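Local coordinates for putative NADH dehydrogenase/NAD(P)H nitroreductase (Parabacteroides distasonis, PDB 3M5K), which binds flavin mononucleotide and probably works as an oxidoreductase of the nitroreductase family, at residues R19-R24 with K75-A80; R47-F52 with F95-A100; D62-G67 with E129-E134; A116-V121 with P143-P148. All blocks are in the same frame, centred on the assembly; numbering follows the deposited sequence.

Contact 1: R19-R24 with K75-A80. With FMN (flavin mononucleotide), chain C.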
# COMPACT_ATOMS: atom_id res chain seq x y z
N ARG A 19 11.28 9.86 11.78
CA ARG A 19 10.81 11.23 11.99
C ARG A 19 11.93 12.26 12.32
O ARG A 19 11.62 13.43 12.56
CB ARG A 19 9.77 11.23 13.09
CG ARG A 19 8.54 10.32 12.77
CD ARG A 19 7.44 10.47 13.81
NE ARG A 19 6.25 9.68 13.49
CZ ARG A 19 6.12 8.39 13.76
NH1 ARG A 19 7.11 7.70 14.33
NH2 ARG A 19 5.01 7.75 13.42
N LYS A 20 13.19 11.81 12.31
CA LYS A 20 14.37 12.69 12.57
C LYS A 20 15.43 12.42 11.54
O LYS A 20 15.77 11.27 11.29
CB LYS A 20 14.95 12.45 13.97
CG LYS A 20 14.00 12.73 15.13
CD LYS A 20 14.57 12.21 16.49
N TYR A 21 15.95 13.48 10.93
CA TYR A 21 16.83 13.36 9.76
C TYR A 21 18.15 14.14 9.96
O TYR A 21 18.20 15.12 10.73
CB TYR A 21 16.11 13.86 8.50
CG TYR A 21 14.66 13.41 8.47
CD1 TYR A 21 14.33 12.06 8.19
CD2 TYR A 21 13.63 14.29 8.77
CE1 TYR A 21 12.99 11.63 8.20
CE2 TYR A 21 12.30 13.88 8.79
CZ TYR A 21 11.98 12.54 8.50
OH TYR A 21 10.64 12.17 8.57
N LYS A 22 19.19 13.69 9.27
CA LYS A 22 20.40 14.48 9.12
C LYS A 22 20.09 15.72 8.31
O LYS A 22 19.11 15.78 7.58
CB LYS A 22 21.47 13.67 8.40
CG LYS A 22 21.91 12.50 9.22
CD LYS A 22 23.06 11.79 8.57
CE LYS A 22 23.50 10.59 9.41
NZ LYS A 22 23.69 10.93 10.86
N ASP A 23 20.94 16.72 8.43
CA ASP A 23 20.66 17.97 7.77
C ASP A 23 20.72 17.89 6.25
O ASP A 23 20.01 18.66 5.57
CB ASP A 23 21.59 19.09 8.27
CG ASP A 23 21.41 20.39 7.49
OD1 ASP A 23 20.42 21.11 7.72
OD2 ASP A 23 22.27 20.68 6.63
N ARG A 24 21.52 16.98 5.72
CA ARG A 24 21.81 16.98 4.29
C ARG A 24 20.62 16.62 3.40
O ARG A 24 19.82 15.75 3.76
CB ARG A 24 23.00 16.07 3.97
CG ARG A 24 22.81 14.57 4.23
CD ARG A 24 23.91 13.79 3.49
NE ARG A 24 23.92 12.36 3.77
CZ ARG A 24 24.36 11.80 4.90
NH1 ARG A 24 24.82 12.55 5.89
NH2 ARG A 24 24.32 10.48 5.04
N LYS A 75 9.36 20.70 9.49
CA LYS A 75 10.29 21.82 9.77
C LYS A 75 11.74 21.38 9.76
O LYS A 75 12.64 22.22 9.58
CB LYS A 75 9.95 22.46 11.12
CG LYS A 75 9.77 23.94 11.00
CD LYS A 75 9.13 24.55 12.22
CE LYS A 75 8.19 25.69 11.83
NZ LYS A 75 7.62 26.30 13.05
N GLU A 76 11.97 20.08 9.96
CA GLU A 76 13.29 19.50 10.12
C GLU A 76 13.75 18.64 8.94
O GLU A 76 14.66 17.83 9.09
CB GLU A 76 13.34 18.66 11.41
CG GLU A 76 12.77 19.38 12.64
CD GLU A 76 13.46 20.72 12.93
OE1 GLU A 76 14.64 20.91 12.53
OE2 GLU A 76 12.81 21.60 13.56
N THR A 77 13.13 18.81 7.77
CA THR A 77 13.62 18.16 6.57
C THR A 77 13.71 19.15 5.44
O THR A 77 13.06 20.19 5.48
CB THR A 77 12.69 16.98 6.15
OG1 THR A 77 13.22 16.37 4.96
CG2 THR A 77 11.23 17.45 5.93
N ARG A 78 14.52 18.83 4.43
CA ARG A 78 14.65 19.67 3.26
C ARG A 78 13.73 19.20 2.14
O ARG A 78 13.60 19.88 1.13
CB ARG A 78 16.10 19.69 2.77
CG ARG A 78 17.08 20.32 3.76
CD ARG A 78 18.48 20.35 3.20
NE ARG A 78 19.40 21.05 4.11
CZ ARG A 78 19.48 22.37 4.25
NH1 ARG A 78 18.73 23.20 3.52
NH2 ARG A 78 20.35 22.89 5.12
N GLN A 79 13.10 18.04 2.30
CA GLN A 79 12.25 17.50 1.25
C GLN A 79 11.16 16.58 1.78
O GLN A 79 11.35 15.81 2.74
CB GLN A 79 13.08 16.78 0.16
CG GLN A 79 13.90 15.59 0.67
CD GLN A 79 15.21 16.01 1.30
OE1 GLN A 79 16.00 16.68 0.65
NE2 GLN A 79 15.45 15.62 2.56
N ALA A 80 10.01 16.67 1.12
CA ALA A 80 8.87 15.79 1.38
C ALA A 80 8.18 15.51 0.06
O ALA A 80 8.20 16.33 -0.86
CB ALA A 80 7.90 16.45 2.36
N1 FMN C . 2.82 9.19 11.64
C2 FMN C . 2.91 10.52 12.05
O2 FMN C . 3.90 10.93 12.67
N3 FMN C . 1.90 11.40 11.75
C4 FMN C . 0.75 11.03 11.08
O4 FMN C . -0.09 11.89 10.86
C4A FMN C . 0.62 9.69 10.68
N5 FMN C . -0.54 9.24 10.03
C5A FMN C . -0.52 7.97 9.47
C6 FMN C . -1.59 7.60 8.65
C7 FMN C . -1.63 6.36 8.01
C7M FMN C . -2.87 6.12 7.13
C8 FMN C . -0.54 5.43 8.19
C8M FMN C . -0.46 4.06 7.54
C9 FMN C . 0.51 5.80 9.01
C9A FMN C . 0.55 7.08 9.67
N10 FMN C . 1.61 7.46 10.54
C10 FMN C . 1.68 8.78 10.97
C1' FMN C . 2.75 6.56 10.91
C2' FMN C . 2.29 5.58 12.00
O2' FMN C . 2.32 6.20 13.28
C3' FMN C . 3.18 4.32 12.01
O3' FMN C . 3.11 3.63 10.77
C4' FMN C . 2.87 3.39 13.18
O4' FMN C . 3.16 4.02 14.44
C5' FMN C . 3.65 2.08 13.03
O5' FMN C . 5.04 2.32 13.09
P FMN C . 6.06 1.92 11.90
O1P FMN C . 5.96 0.41 11.72
O2P FMN C . 5.75 2.70 10.62
O3P FMN C . 7.43 2.34 12.37
O HOH W 1 15.24 16.12 11.72
O HOH W 2 17.20 17.14 4.53
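Arg78 and Asp23 carry the direct polar bonds between Arg19-Arg24 and Lys75-Ala80. NE of Arg78 donates to the backbone O of Asp23 at 2.9 Å, and that oxygen sits at the edge of the guanidinium, close to its plane. NH2 of Arg78 turns to the carboxylate of Asp23, making a salt bridge to OD1 at 3.2 Å and weak hydrogen bonds to both oxygens. Because the carboxylate and guanidinium planes stand 84° apart, one nitrogen faces both oxygens, unlike the flat pairing in which two nitrogens each take one.

Water extends this polar seam. Water 1 accepts from Tyr21 N and donates to Glu76 O, while water 2 joins Arg24 O to Arg78 N and Gln79 NE2.

Packing rests on the buried ring of Tyr21. Its CD2 comes obliquely against Thr77 CB at 3.9 Å, and Glu76 O meets the ring edge in plane. The hydroxyl is bonded to Val18 O, and the hydroxyl end also packs on Pro148 and Val117.

Arg19 turns to the cofactor instead. Extended from CG to NE, it donates from NE to flavin O2 at 2.8 Å, with an N-H...O angle of 165°, and from NH2 to flavin N1 at 3.2 Å. A leucine in its place would leave O2 and N1 without these donors and would probably weaken the hold on the pyrimidine end of the flavin. A positive charge beside N1 and O2, where a reduced flavin would be expected to gather negative charge, is characteristic of the nitroreductase FMN site.

Contact 2: R47-F52 with F95-A100. With FMN (flavin mononucleotide), chain E.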
# COMPACT_ATOMS: atom_id res chain seq x y z
N ARG A 47 -6.01 2.67 -14.00
CA ARG A 47 -6.26 4.11 -14.23
C ARG A 47 -5.04 4.98 -13.94
O ARG A 47 -4.81 6.01 -14.62
CB ARG A 47 -7.40 4.62 -13.35
CG ARG A 47 -8.72 3.94 -13.52
CD ARG A 47 -9.35 4.23 -14.83
NE ARG A 47 -10.70 3.67 -14.85
CZ ARG A 47 -11.58 3.83 -15.83
NH1 ARG A 47 -11.28 4.56 -16.91
NH2 ARG A 47 -12.78 3.26 -15.73
N ARG A 48 -4.24 4.54 -12.96
CA ARG A 48 -3.04 5.25 -12.55
C ARG A 48 -3.34 6.67 -12.05
O ARG A 48 -2.78 7.67 -12.58
CB ARG A 48 -1.98 5.24 -13.64
CG ARG A 48 -1.72 3.84 -14.21
CD ARG A 48 -0.72 3.85 -15.31
NE ARG A 48 -0.68 2.53 -15.93
CZ ARG A 48 0.10 2.20 -16.95
NH1 ARG A 48 0.95 3.08 -17.47
NH2 ARG A 48 0.03 0.97 -17.44
N PRO A 49 -4.20 6.77 -11.05
CA PRO A 49 -4.73 8.08 -10.67
C PRO A 49 -3.87 8.90 -9.70
O PRO A 49 -4.35 9.86 -9.11
CB PRO A 49 -6.06 7.72 -10.02
CG PRO A 49 -5.73 6.42 -9.30
CD PRO A 49 -4.79 5.68 -10.23
N TRP A 50 -2.61 8.53 -9.55
CA TRP A 50 -1.72 9.18 -8.62
C TRP A 50 -1.01 10.41 -9.22
O TRP A 50 -0.80 10.51 -10.43
CB TRP A 50 -0.70 8.19 -8.10
CG TRP A 50 -0.15 7.25 -9.17
CD1 TRP A 50 0.59 7.59 -10.26
CD2 TRP A 50 -0.38 5.84 -9.26
NE1 TRP A 50 0.87 6.46 -11.02
CE2 TRP A 50 0.27 5.38 -10.41
CE3 TRP A 50 -1.07 4.92 -8.46
CZ2 TRP A 50 0.28 4.04 -10.77
CZ3 TRP A 50 -1.06 3.58 -8.83
CH2 TRP A 50 -0.38 3.17 -9.96
N GLU A 51 -0.65 11.33 -8.34
CA GLU A 51 0.13 12.54 -8.65
C GLU A 51 1.07 12.74 -7.47
O GLU A 51 0.64 12.62 -6.32
CB GLU A 51 -0.77 13.77 -8.80
CG GLU A 51 -1.82 13.68 -9.89
CD GLU A 51 -1.27 13.83 -11.30
OE1 GLU A 51 -0.10 14.28 -11.46
OE2 GLU A 51 -2.00 13.48 -12.25
N PHE A 52 2.34 13.03 -7.74
CA PHE A 52 3.35 13.18 -6.74
C PHE A 52 3.88 14.62 -6.71
O PHE A 52 4.34 15.15 -7.74
CB PHE A 52 4.52 12.25 -7.04
CG PHE A 52 4.13 10.79 -7.00
CD1 PHE A 52 3.58 10.19 -8.13
CD2 PHE A 52 4.27 10.06 -5.84
CE1 PHE A 52 3.19 8.85 -8.10
CE2 PHE A 52 3.86 8.66 -5.79
CZ PHE A 52 3.34 8.08 -6.92
N PHE A 95 -7.82 6.15 -3.45
CA PHE A 95 -7.30 6.03 -2.08
C PHE A 95 -6.69 4.63 -1.80
O PHE A 95 -5.85 4.47 -0.91
CB PHE A 95 -8.37 6.39 -1.03
CG PHE A 95 -9.71 5.79 -1.29
CD1 PHE A 95 -9.98 4.47 -0.88
CD2 PHE A 95 -10.69 6.49 -2.00
CE1 PHE A 95 -11.20 3.89 -1.16
CE2 PHE A 95 -11.91 5.91 -2.30
CZ PHE A 95 -12.17 4.60 -1.87
N LEU A 96 -7.08 3.65 -2.59
CA LEU A 96 -6.47 2.31 -2.53
C LEU A 96 -5.17 2.30 -3.34
O LEU A 96 -4.10 2.00 -2.80
CB LEU A 96 -7.46 1.30 -3.06
CG LEU A 96 -8.84 1.29 -2.35
CD1 LEU A 96 -9.73 0.26 -2.96
CD2 LEU A 96 -8.70 1.07 -0.81
N ASP A 97 -5.25 2.67 -4.62
CA ASP A 97 -4.10 2.78 -5.50
C ASP A 97 -3.01 3.61 -4.87
O ASP A 97 -1.82 3.25 -4.90
CB ASP A 97 -4.45 3.44 -6.83
CG ASP A 97 -5.46 2.66 -7.70
OD1 ASP A 97 -6.02 1.60 -7.32
OD2 ASP A 97 -5.70 3.17 -8.81
N CYS A 98 -3.39 4.79 -4.34
CA CYS A 98 -2.40 5.71 -3.80
C CYS A 98 -1.80 5.25 -2.48
O CYS A 98 -0.66 5.61 -2.15
CB CYS A 98 -2.99 7.13 -3.67
SG CYS A 98 -3.36 7.94 -5.24
N SER A 99 -2.54 4.45 -1.72
CA SER A 99 -2.00 3.81 -0.53
C SER A 99 -0.96 2.74 -0.90
O SER A 99 0.09 2.65 -0.28
CB SER A 99 -3.13 3.19 0.31
OG SER A 99 -3.98 4.17 0.93
N ALA A 100 -1.23 1.96 -1.95
CA ALA A 100 -0.25 1.00 -2.49
C ALA A 100 1.00 1.72 -3.03
O ALA A 100 2.12 1.30 -2.80
CB ALA A 100 -0.88 0.12 -3.56
N1 FMN E . -7.49 -7.08 -11.17
C2 FMN E . -8.46 -8.05 -11.44
O2 FMN E . -8.25 -8.96 -12.26
N3 FMN E . -9.69 -7.97 -10.84
C4 FMN E . -10.01 -6.95 -9.97
O4 FMN E . -11.13 -6.94 -9.46
C4A FMN E . -9.03 -5.96 -9.70
N5 FMN E . -9.30 -4.85 -8.88
C5A FMN E . -8.27 -4.06 -8.45
C6 FMN E . -8.53 -3.10 -7.48
C7 FMN E . -7.50 -2.32 -6.96
C7M FMN E . -7.79 -1.28 -5.89
C8 FMN E . -6.19 -2.49 -7.43
C8M FMN E . -5.07 -1.66 -6.84
C9 FMN E . -5.94 -3.46 -8.41
C9A FMN E . -6.97 -4.24 -8.95
N10 FMN E . -6.75 -5.18 -9.98
C10 FMN E . -7.76 -6.05 -10.30
C1' FMN E . -5.40 -5.30 -10.63
C2' FMN E . -5.21 -4.20 -11.71
O2' FMN E . -6.00 -4.48 -12.87
C3' FMN E . -3.72 -4.03 -12.03
O3' FMN E . -3.02 -3.65 -10.87
C4' FMN E . -3.45 -3.05 -13.17
O4' FMN E . -3.96 -3.59 -14.38
C5' FMN E . -1.98 -2.76 -13.31
O5' FMN E . -1.33 -3.97 -13.71
P FMN E . -0.19 -4.59 -12.81
O1P FMN E . 0.98 -3.65 -12.71
O2P FMN E . -0.78 -4.96 -11.44
O3P FMN E . 0.22 -5.88 -13.57
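With its CG anti to the carbonyl carbon (chi1 -64°), Asp97 swings its carboxylate from the helix toward Pro49, while Trp50 takes a chi1 of 41° that places its indole against the CB of the same aspartate. Helix 94-111 is thereby docked on the start of strand 50-55, an outermost strand of the sheet within this chain, in the alpha-beta fold of the nitroreductases.

The two flat groups do not stack. The Trp50 ring and the Asp97 carboxylate lie 61° apart, their side chains cross at about a right angle, and CZ3 of Trp50 comes 3.9 Å from Asp97 CB. One indole face is lined near its rim by Arg48 CA and Pro49 CD. Where the strand begins, CB of Trp50 rests 3.9 Å from Cys98 SG, an apolar touch one residue further along both segments.

The carboxylate is buried, but its oxygens are satisfied: OD2 bonds to Ser43 OG and OD1 to Ser44 N. Pro49 CD presses to within 3.0 Å of OD2. Through its other oxygen the group meets the flavin, with Asp97 OD1 3.4 Å from C8M and Leu96 CD1 3.8 Å from C7M. Arg19, Ala120 and other residues of the second subunit hydrogen-bond this flavin, so the helix supplies one wall of a pocket shared across the dimer interface. Phe52 also pairs in parallel with a strand of the second subunit, which carries the sheet on. One turn of the helix has a side-chain bond of its own: Ser99 OG donates to Phe95 O at 2.6 Å, almost straight along the carbonyl bond.

Contact 3: D62-G67 with E129-E134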
# COMPACT_ATOMS: atom_id res chain seq x y z
N ASP A 62 7.59 24.67 6.08
CA ASP A 62 7.38 25.25 7.41
C ASP A 62 5.90 25.61 7.69
O ASP A 62 5.46 25.41 8.79
CB ASP A 62 8.22 26.51 7.58
CG ASP A 62 9.71 26.23 7.67
OD1 ASP A 62 10.13 25.09 7.86
OD2 ASP A 62 10.48 27.22 7.54
N THR A 63 5.17 26.12 6.69
CA THR A 63 3.78 26.50 6.86
C THR A 63 2.94 25.24 7.09
O THR A 63 2.09 25.20 7.98
CB THR A 63 3.26 27.34 5.68
OG1 THR A 63 4.04 28.53 5.56
CG2 THR A 63 1.74 27.68 5.84
N MSE A 64 3.19 24.19 6.31
CA MSE A 64 2.53 22.90 6.56
C MSE A 64 2.84 22.31 7.93
O MSE A 64 1.92 21.92 8.65
CB MSE A 64 2.85 21.93 5.42
CG MSE A 64 2.14 22.36 4.11
SE MSE A 64 2.35 20.90 2.75
CE MSE A 64 4.21 21.09 2.52
N ALA A 65 4.12 22.30 8.33
CA ALA A 65 4.51 21.90 9.69
C ALA A 65 3.67 22.62 10.77
O ALA A 65 3.15 21.98 11.68
CB ALA A 65 6.00 22.17 9.90
N GLU A 66 3.51 23.93 10.61
CA GLU A 66 2.84 24.76 11.62
C GLU A 66 1.30 24.61 11.61
O GLU A 66 0.61 25.07 12.55
CB GLU A 66 3.29 26.21 11.43
CG GLU A 66 4.78 26.38 11.76
CD GLU A 66 5.41 27.69 11.31
OE1 GLU A 66 5.28 28.10 10.12
OE2 GLU A 66 6.09 28.30 12.15
N GLY A 67 0.77 23.97 10.57
CA GLY A 67 -0.65 23.65 10.48
C GLY A 67 -1.03 22.19 10.60
O GLY A 67 -2.21 21.88 10.53
N GLU A 129 -7.29 20.97 3.93
CA GLU A 129 -7.31 22.41 3.65
C GLU A 129 -5.94 23.04 3.51
O GLU A 129 -5.66 23.71 2.52
CB GLU A 129 -8.12 23.15 4.71
CG GLU A 129 -8.42 24.60 4.39
CD GLU A 129 -7.25 25.53 4.55
OE1 GLU A 129 -6.46 25.38 5.50
OE2 GLU A 129 -7.15 26.44 3.70
N ILE A 130 -5.04 22.76 4.45
CA ILE A 130 -3.75 23.43 4.45
C ILE A 130 -2.84 22.91 3.36
O ILE A 130 -2.12 23.68 2.72
CB ILE A 130 -3.10 23.43 5.87
CG1 ILE A 130 -1.88 24.36 5.89
CG2 ILE A 130 -2.75 21.98 6.38
CD1 ILE A 130 -1.37 24.60 7.28
N VAL A 131 -2.89 21.61 3.10
CA VAL A 131 -2.08 21.03 2.06
C VAL A 131 -2.54 21.49 0.70
O VAL A 131 -1.70 21.87 -0.13
CB VAL A 131 -1.98 19.49 2.17
CG1 VAL A 131 -1.26 18.89 0.93
CG2 VAL A 131 -1.29 19.09 3.54
N ARG A 132 -3.85 21.49 0.46
CA ARG A 132 -4.40 21.99 -0.78
C ARG A 132 -4.03 23.46 -1.01
O ARG A 132 -3.69 23.84 -2.12
CB ARG A 132 -5.92 21.80 -0.83
CG ARG A 132 -6.59 22.47 -2.01
CD ARG A 132 -8.10 22.26 -2.10
NE ARG A 132 -8.49 20.87 -1.85
CZ ARG A 132 -8.29 19.87 -2.71
NH1 ARG A 132 -7.72 20.08 -3.88
NH2 ARG A 132 -8.70 18.67 -2.40
N LYS A 133 -4.16 24.27 0.04
CA LYS A 133 -3.83 25.68 -0.02
C LYS A 133 -2.37 25.91 -0.37
O LYS A 133 -2.06 26.58 -1.34
CB LYS A 133 -4.16 26.35 1.33
CG LYS A 133 -3.75 27.84 1.41
CD LYS A 133 -4.45 28.65 0.33
N GLU A 134 -1.47 25.35 0.43
CA GLU A 134 -0.03 25.61 0.27
C GLU A 134 0.52 25.08 -1.06
O GLU A 134 1.51 25.58 -1.57
CB GLU A 134 0.77 25.00 1.41
CG GLU A 134 0.57 25.69 2.77
CD GLU A 134 0.85 27.18 2.69
OE1 GLU A 134 2.00 27.49 2.27
OE2 GLU A 134 -0.11 27.96 2.96
O HOH W 3 3.25 29.89 2.96
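Ile130 and Glu134 face Thr63, Met64 and Gly67 across a pair of nearly antiparallel helices, 58-67 and 125-135, whose axes here approach to 9.9 Å at an angle of 167°. Both helices belong to the layer that packs beside the sheet of this nitroreductase fold; Val131, on one flank of the seam, also rests on Pro143 and Val146 of strand 141-150.

Thr63 and Glu134 cross at about a right angle. CG2 of Thr63 drives into the carboxylate and stops 3.3 Å from Glu134 CD, so it is a methyl and not the hydroxyl that meets the acid. Glu134 presents that group by bending at chi2 (-55°), which turns the carboxylate aside, next to the Thr63 methyl. The hydroxyl is engaged otherwise: Thr63 OG1 bonds to Lys59 O, and water 3 donates both to OG1 and to Glu134 OE1, the latter at 2.8 Å. No direct hydrogen bond joins the two segments, so this water makes the polar bridge between them.

Met64, deposited as selenomethionine, runs past Glu134 in the opposite direction, with Met64 CG 3.9 Å from Glu134 CG, so the two side chains pack through their aliphatic parts. Further out the chain bends at chi3, and SE lies 4.1 Å from CG2 of Val131, which it crosses at about a right angle.

Ile130 points toward the facing helix, its CG1 anti to the backbone N (chi1 -170°). The outstretched CD1 lies 3.6 Å from Thr63 O and reaches the side-chain-less backbone of Gly67, stopping 3.4 Å from Gly67 CA.

Contact 4: A116-V121 with P143-P148. With FMN (flavin mononucleotide), chain C.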
# COMPACT_ATOMS: atom_id res chain seq x y z
N ALA A 116 11.75 7.73 6.16
CA ALA A 116 10.50 8.35 5.75
C ALA A 116 9.38 7.97 6.72
O ALA A 116 9.48 6.96 7.49
CB ALA A 116 10.14 7.92 4.26
N VAL A 117 8.32 8.77 6.69
CA VAL A 117 7.14 8.53 7.49
C VAL A 117 5.91 8.99 6.73
O VAL A 117 5.91 10.07 6.12
CB VAL A 117 7.17 9.22 8.89
CG1 VAL A 117 7.36 10.76 8.74
CG2 VAL A 117 5.90 8.83 9.73
N TRP A 118 4.89 8.15 6.73
CA TRP A 118 3.59 8.47 6.16
C TRP A 118 2.82 9.33 7.18
O TRP A 118 2.51 8.85 8.27
CB TRP A 118 2.86 7.17 5.89
CG TRP A 118 1.46 7.23 5.37
CD1 TRP A 118 0.47 8.15 5.67
CD2 TRP A 118 0.84 6.24 4.54
NE1 TRP A 118 -0.69 7.81 5.03
CE2 TRP A 118 -0.49 6.64 4.33
CE3 TRP A 118 1.31 5.05 3.95
CZ2 TRP A 118 -1.38 5.88 3.54
CZ3 TRP A 118 0.41 4.30 3.16
CH2 TRP A 118 -0.90 4.72 2.99
N THR A 119 2.55 10.59 6.85
CA THR A 119 1.71 11.45 7.70
C THR A 119 0.40 11.71 6.98
O THR A 119 0.39 12.10 5.81
CB THR A 119 2.41 12.76 8.17
OG1 THR A 119 2.49 13.73 7.12
CG2 THR A 119 3.84 12.44 8.74
N ALA A 120 -0.69 11.48 7.69
CA ALA A 120 -2.01 11.51 7.06
C ALA A 120 -2.44 12.91 6.67
O ALA A 120 -2.16 13.87 7.40
CB ALA A 120 -3.06 10.89 7.98
N VAL A 121 -3.13 13.03 5.53
CA VAL A 121 -3.85 14.25 5.18
C VAL A 121 -5.35 13.90 5.09
O VAL A 121 -6.10 14.06 6.06
CB VAL A 121 -3.24 14.93 3.93
CG1 VAL A 121 -4.01 16.17 3.56
CG2 VAL A 121 -1.75 15.24 4.17
N PRO A 143 -5.05 15.29 -1.67
CA PRO A 143 -3.83 14.81 -1.01
C PRO A 143 -4.08 13.69 0.01
O PRO A 143 -4.90 13.84 0.94
CB PRO A 143 -3.28 16.06 -0.33
CG PRO A 143 -4.55 16.89 -0.03
CD PRO A 143 -5.45 16.65 -1.20
N LEU A 144 -3.38 12.56 -0.18
CA LEU A 144 -3.52 11.41 0.70
C LEU A 144 -2.67 11.62 1.96
O LEU A 144 -3.09 11.33 3.07
CB LEU A 144 -3.09 10.09 0.03
CG LEU A 144 -3.22 8.84 0.94
CD1 LEU A 144 -4.70 8.65 1.45
CD2 LEU A 144 -2.72 7.60 0.13
N ASN A 145 -1.45 12.07 1.74
CA ASN A 145 -0.43 12.12 2.81
C ASN A 145 0.66 13.13 2.51
O ASN A 145 0.76 13.63 1.40
CB ASN A 145 0.16 10.71 3.06
CG ASN A 145 0.70 10.04 1.80
OD1 ASN A 145 1.21 10.71 0.90
ND2 ASN A 145 0.56 8.72 1.73
N VAL A 146 1.47 13.44 3.52
CA VAL A 146 2.77 14.06 3.32
C VAL A 146 3.82 13.10 3.83
O VAL A 146 3.73 12.59 4.96
CB VAL A 146 2.90 15.46 4.05
CG1 VAL A 146 4.29 16.10 3.70
CG2 VAL A 146 1.70 16.38 3.71
N ILE A 147 4.82 12.85 3.01
CA ILE A 147 5.89 11.90 3.37
C ILE A 147 7.23 12.65 3.42
O ILE A 147 7.88 12.83 2.40
CB ILE A 147 5.99 10.68 2.38
CG1 ILE A 147 4.60 9.98 2.25
CG2 ILE A 147 7.08 9.70 2.82
CD1 ILE A 147 4.56 8.80 1.28
N PRO A 148 7.62 13.10 4.62
CA PRO A 148 8.97 13.64 4.74
C PRO A 148 9.97 12.52 4.49
O PRO A 148 9.72 11.36 4.84
CB PRO A 148 9.05 14.15 6.17
CG PRO A 148 7.67 14.05 6.75
CD PRO A 148 6.88 13.11 5.89
N1 FMN C . 2.82 9.19 11.64
C2 FMN C . 2.91 10.52 12.05
O2 FMN C . 3.90 10.93 12.67
N3 FMN C . 1.90 11.40 11.75
C4 FMN C . 0.75 11.03 11.08
O4 FMN C . -0.09 11.89 10.86
C4A FMN C . 0.62 9.69 10.68
N5 FMN C . -0.54 9.24 10.03
C5A FMN C . -0.52 7.97 9.47
C6 FMN C . -1.59 7.60 8.65
C7 FMN C . -1.63 6.36 8.01
C7M FMN C . -2.87 6.12 7.13
C8 FMN C . -0.54 5.43 8.19
C8M FMN C . -0.46 4.06 7.54
C9 FMN C . 0.51 5.80 9.01
C9A FMN C . 0.55 7.08 9.67
N10 FMN C . 1.61 7.46 10.54
C10 FMN C . 1.68 8.78 10.97
C1' FMN C . 2.75 6.56 10.91
C2' FMN C . 2.29 5.58 12.00
O2' FMN C . 2.32 6.20 13.28
C3' FMN C . 3.18 4.32 12.01
O3' FMN C . 3.11 3.63 10.77
C4' FMN C . 2.87 3.39 13.18
O4' FMN C . 3.16 4.02 14.44
C5' FMN C . 3.65 2.08 13.03
O5' FMN C . 5.04 2.32 13.09
P FMN C . 6.06 1.92 11.90
O1P FMN C . 5.96 0.41 11.72
O2P FMN C . 5.75 2.70 10.62
O3P FMN C . 7.43 2.34 12.37
O HOH W 4 -3.33 9.07 4.74
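An antiparallel strand pair forms the flavin-bearing side of the nitroreductase sheet: Ala116-Val121, on an outermost strand within the chain, runs against Pro143-Pro148. Thr119 and Val146 make a hydrogen-bonded pair; Ala120 and Asn145, next along, make a non-hydrogen-bonded one. Val121 N donates to Leu144 O, and a weak bond from Val117 N to Pro148 O holds the other end.

Val146 O is gripped twice, by Thr119 N at 3.0 Å and by Thr119 OG1 at 2.7 Å, reaching it from opposite faces of its carbonyl plane. A chi1 of 75° sets OG1 there. Ala120 N meanwhile donates to flavin O4 at 3.3 Å, tying the strand backbone to the cofactor.

Trp118 is layered between cofactor and strand. Flavin C8M lies 3.9 Å above the centre of one indole face, and Asn145 ND2 lies 3.5 Å above the other, nearer the rim, its amide turned 81° to the ring. Ser102 OG and Val83 N hold that amide. An alanine at Trp118 would probably open a gap between the dimethylbenzene end of the flavin and Asn145 and leave that end freer to shift. At the indole edge, Trp118 NE1 donates in the ring plane to water 4 at 2.9 Å, and this water in turn donates to Leu144 O at 2.8 Å.

In the fold
Contact 4 lies near the middle of the chain, about 5 Å from its centre, and touches all three others; contacts 1, 2 and 3 have centres about 14, 13 and 12 Å from it. The antiparallel sheet, ordered 50-55, 79-86, 141-150, 115-120, is reached by contacts 1, 2 and 4. Contacts 1 and 2 sit on opposite sides of the chain's centre, 25 Å apart. Contact 3 meets contact 4 through Val131 and contact 1 through the salt bridge of Lys75 with Glu66. Along the chain, contacts 1, 2 and 3 interlock, while contact 4 follows contacts 1 and 2 and alternates with contact 3. Contacts 1 and 4 bind one FMN and contact 2 lines the pocket of another, consistent with paired sites at the dimer interface.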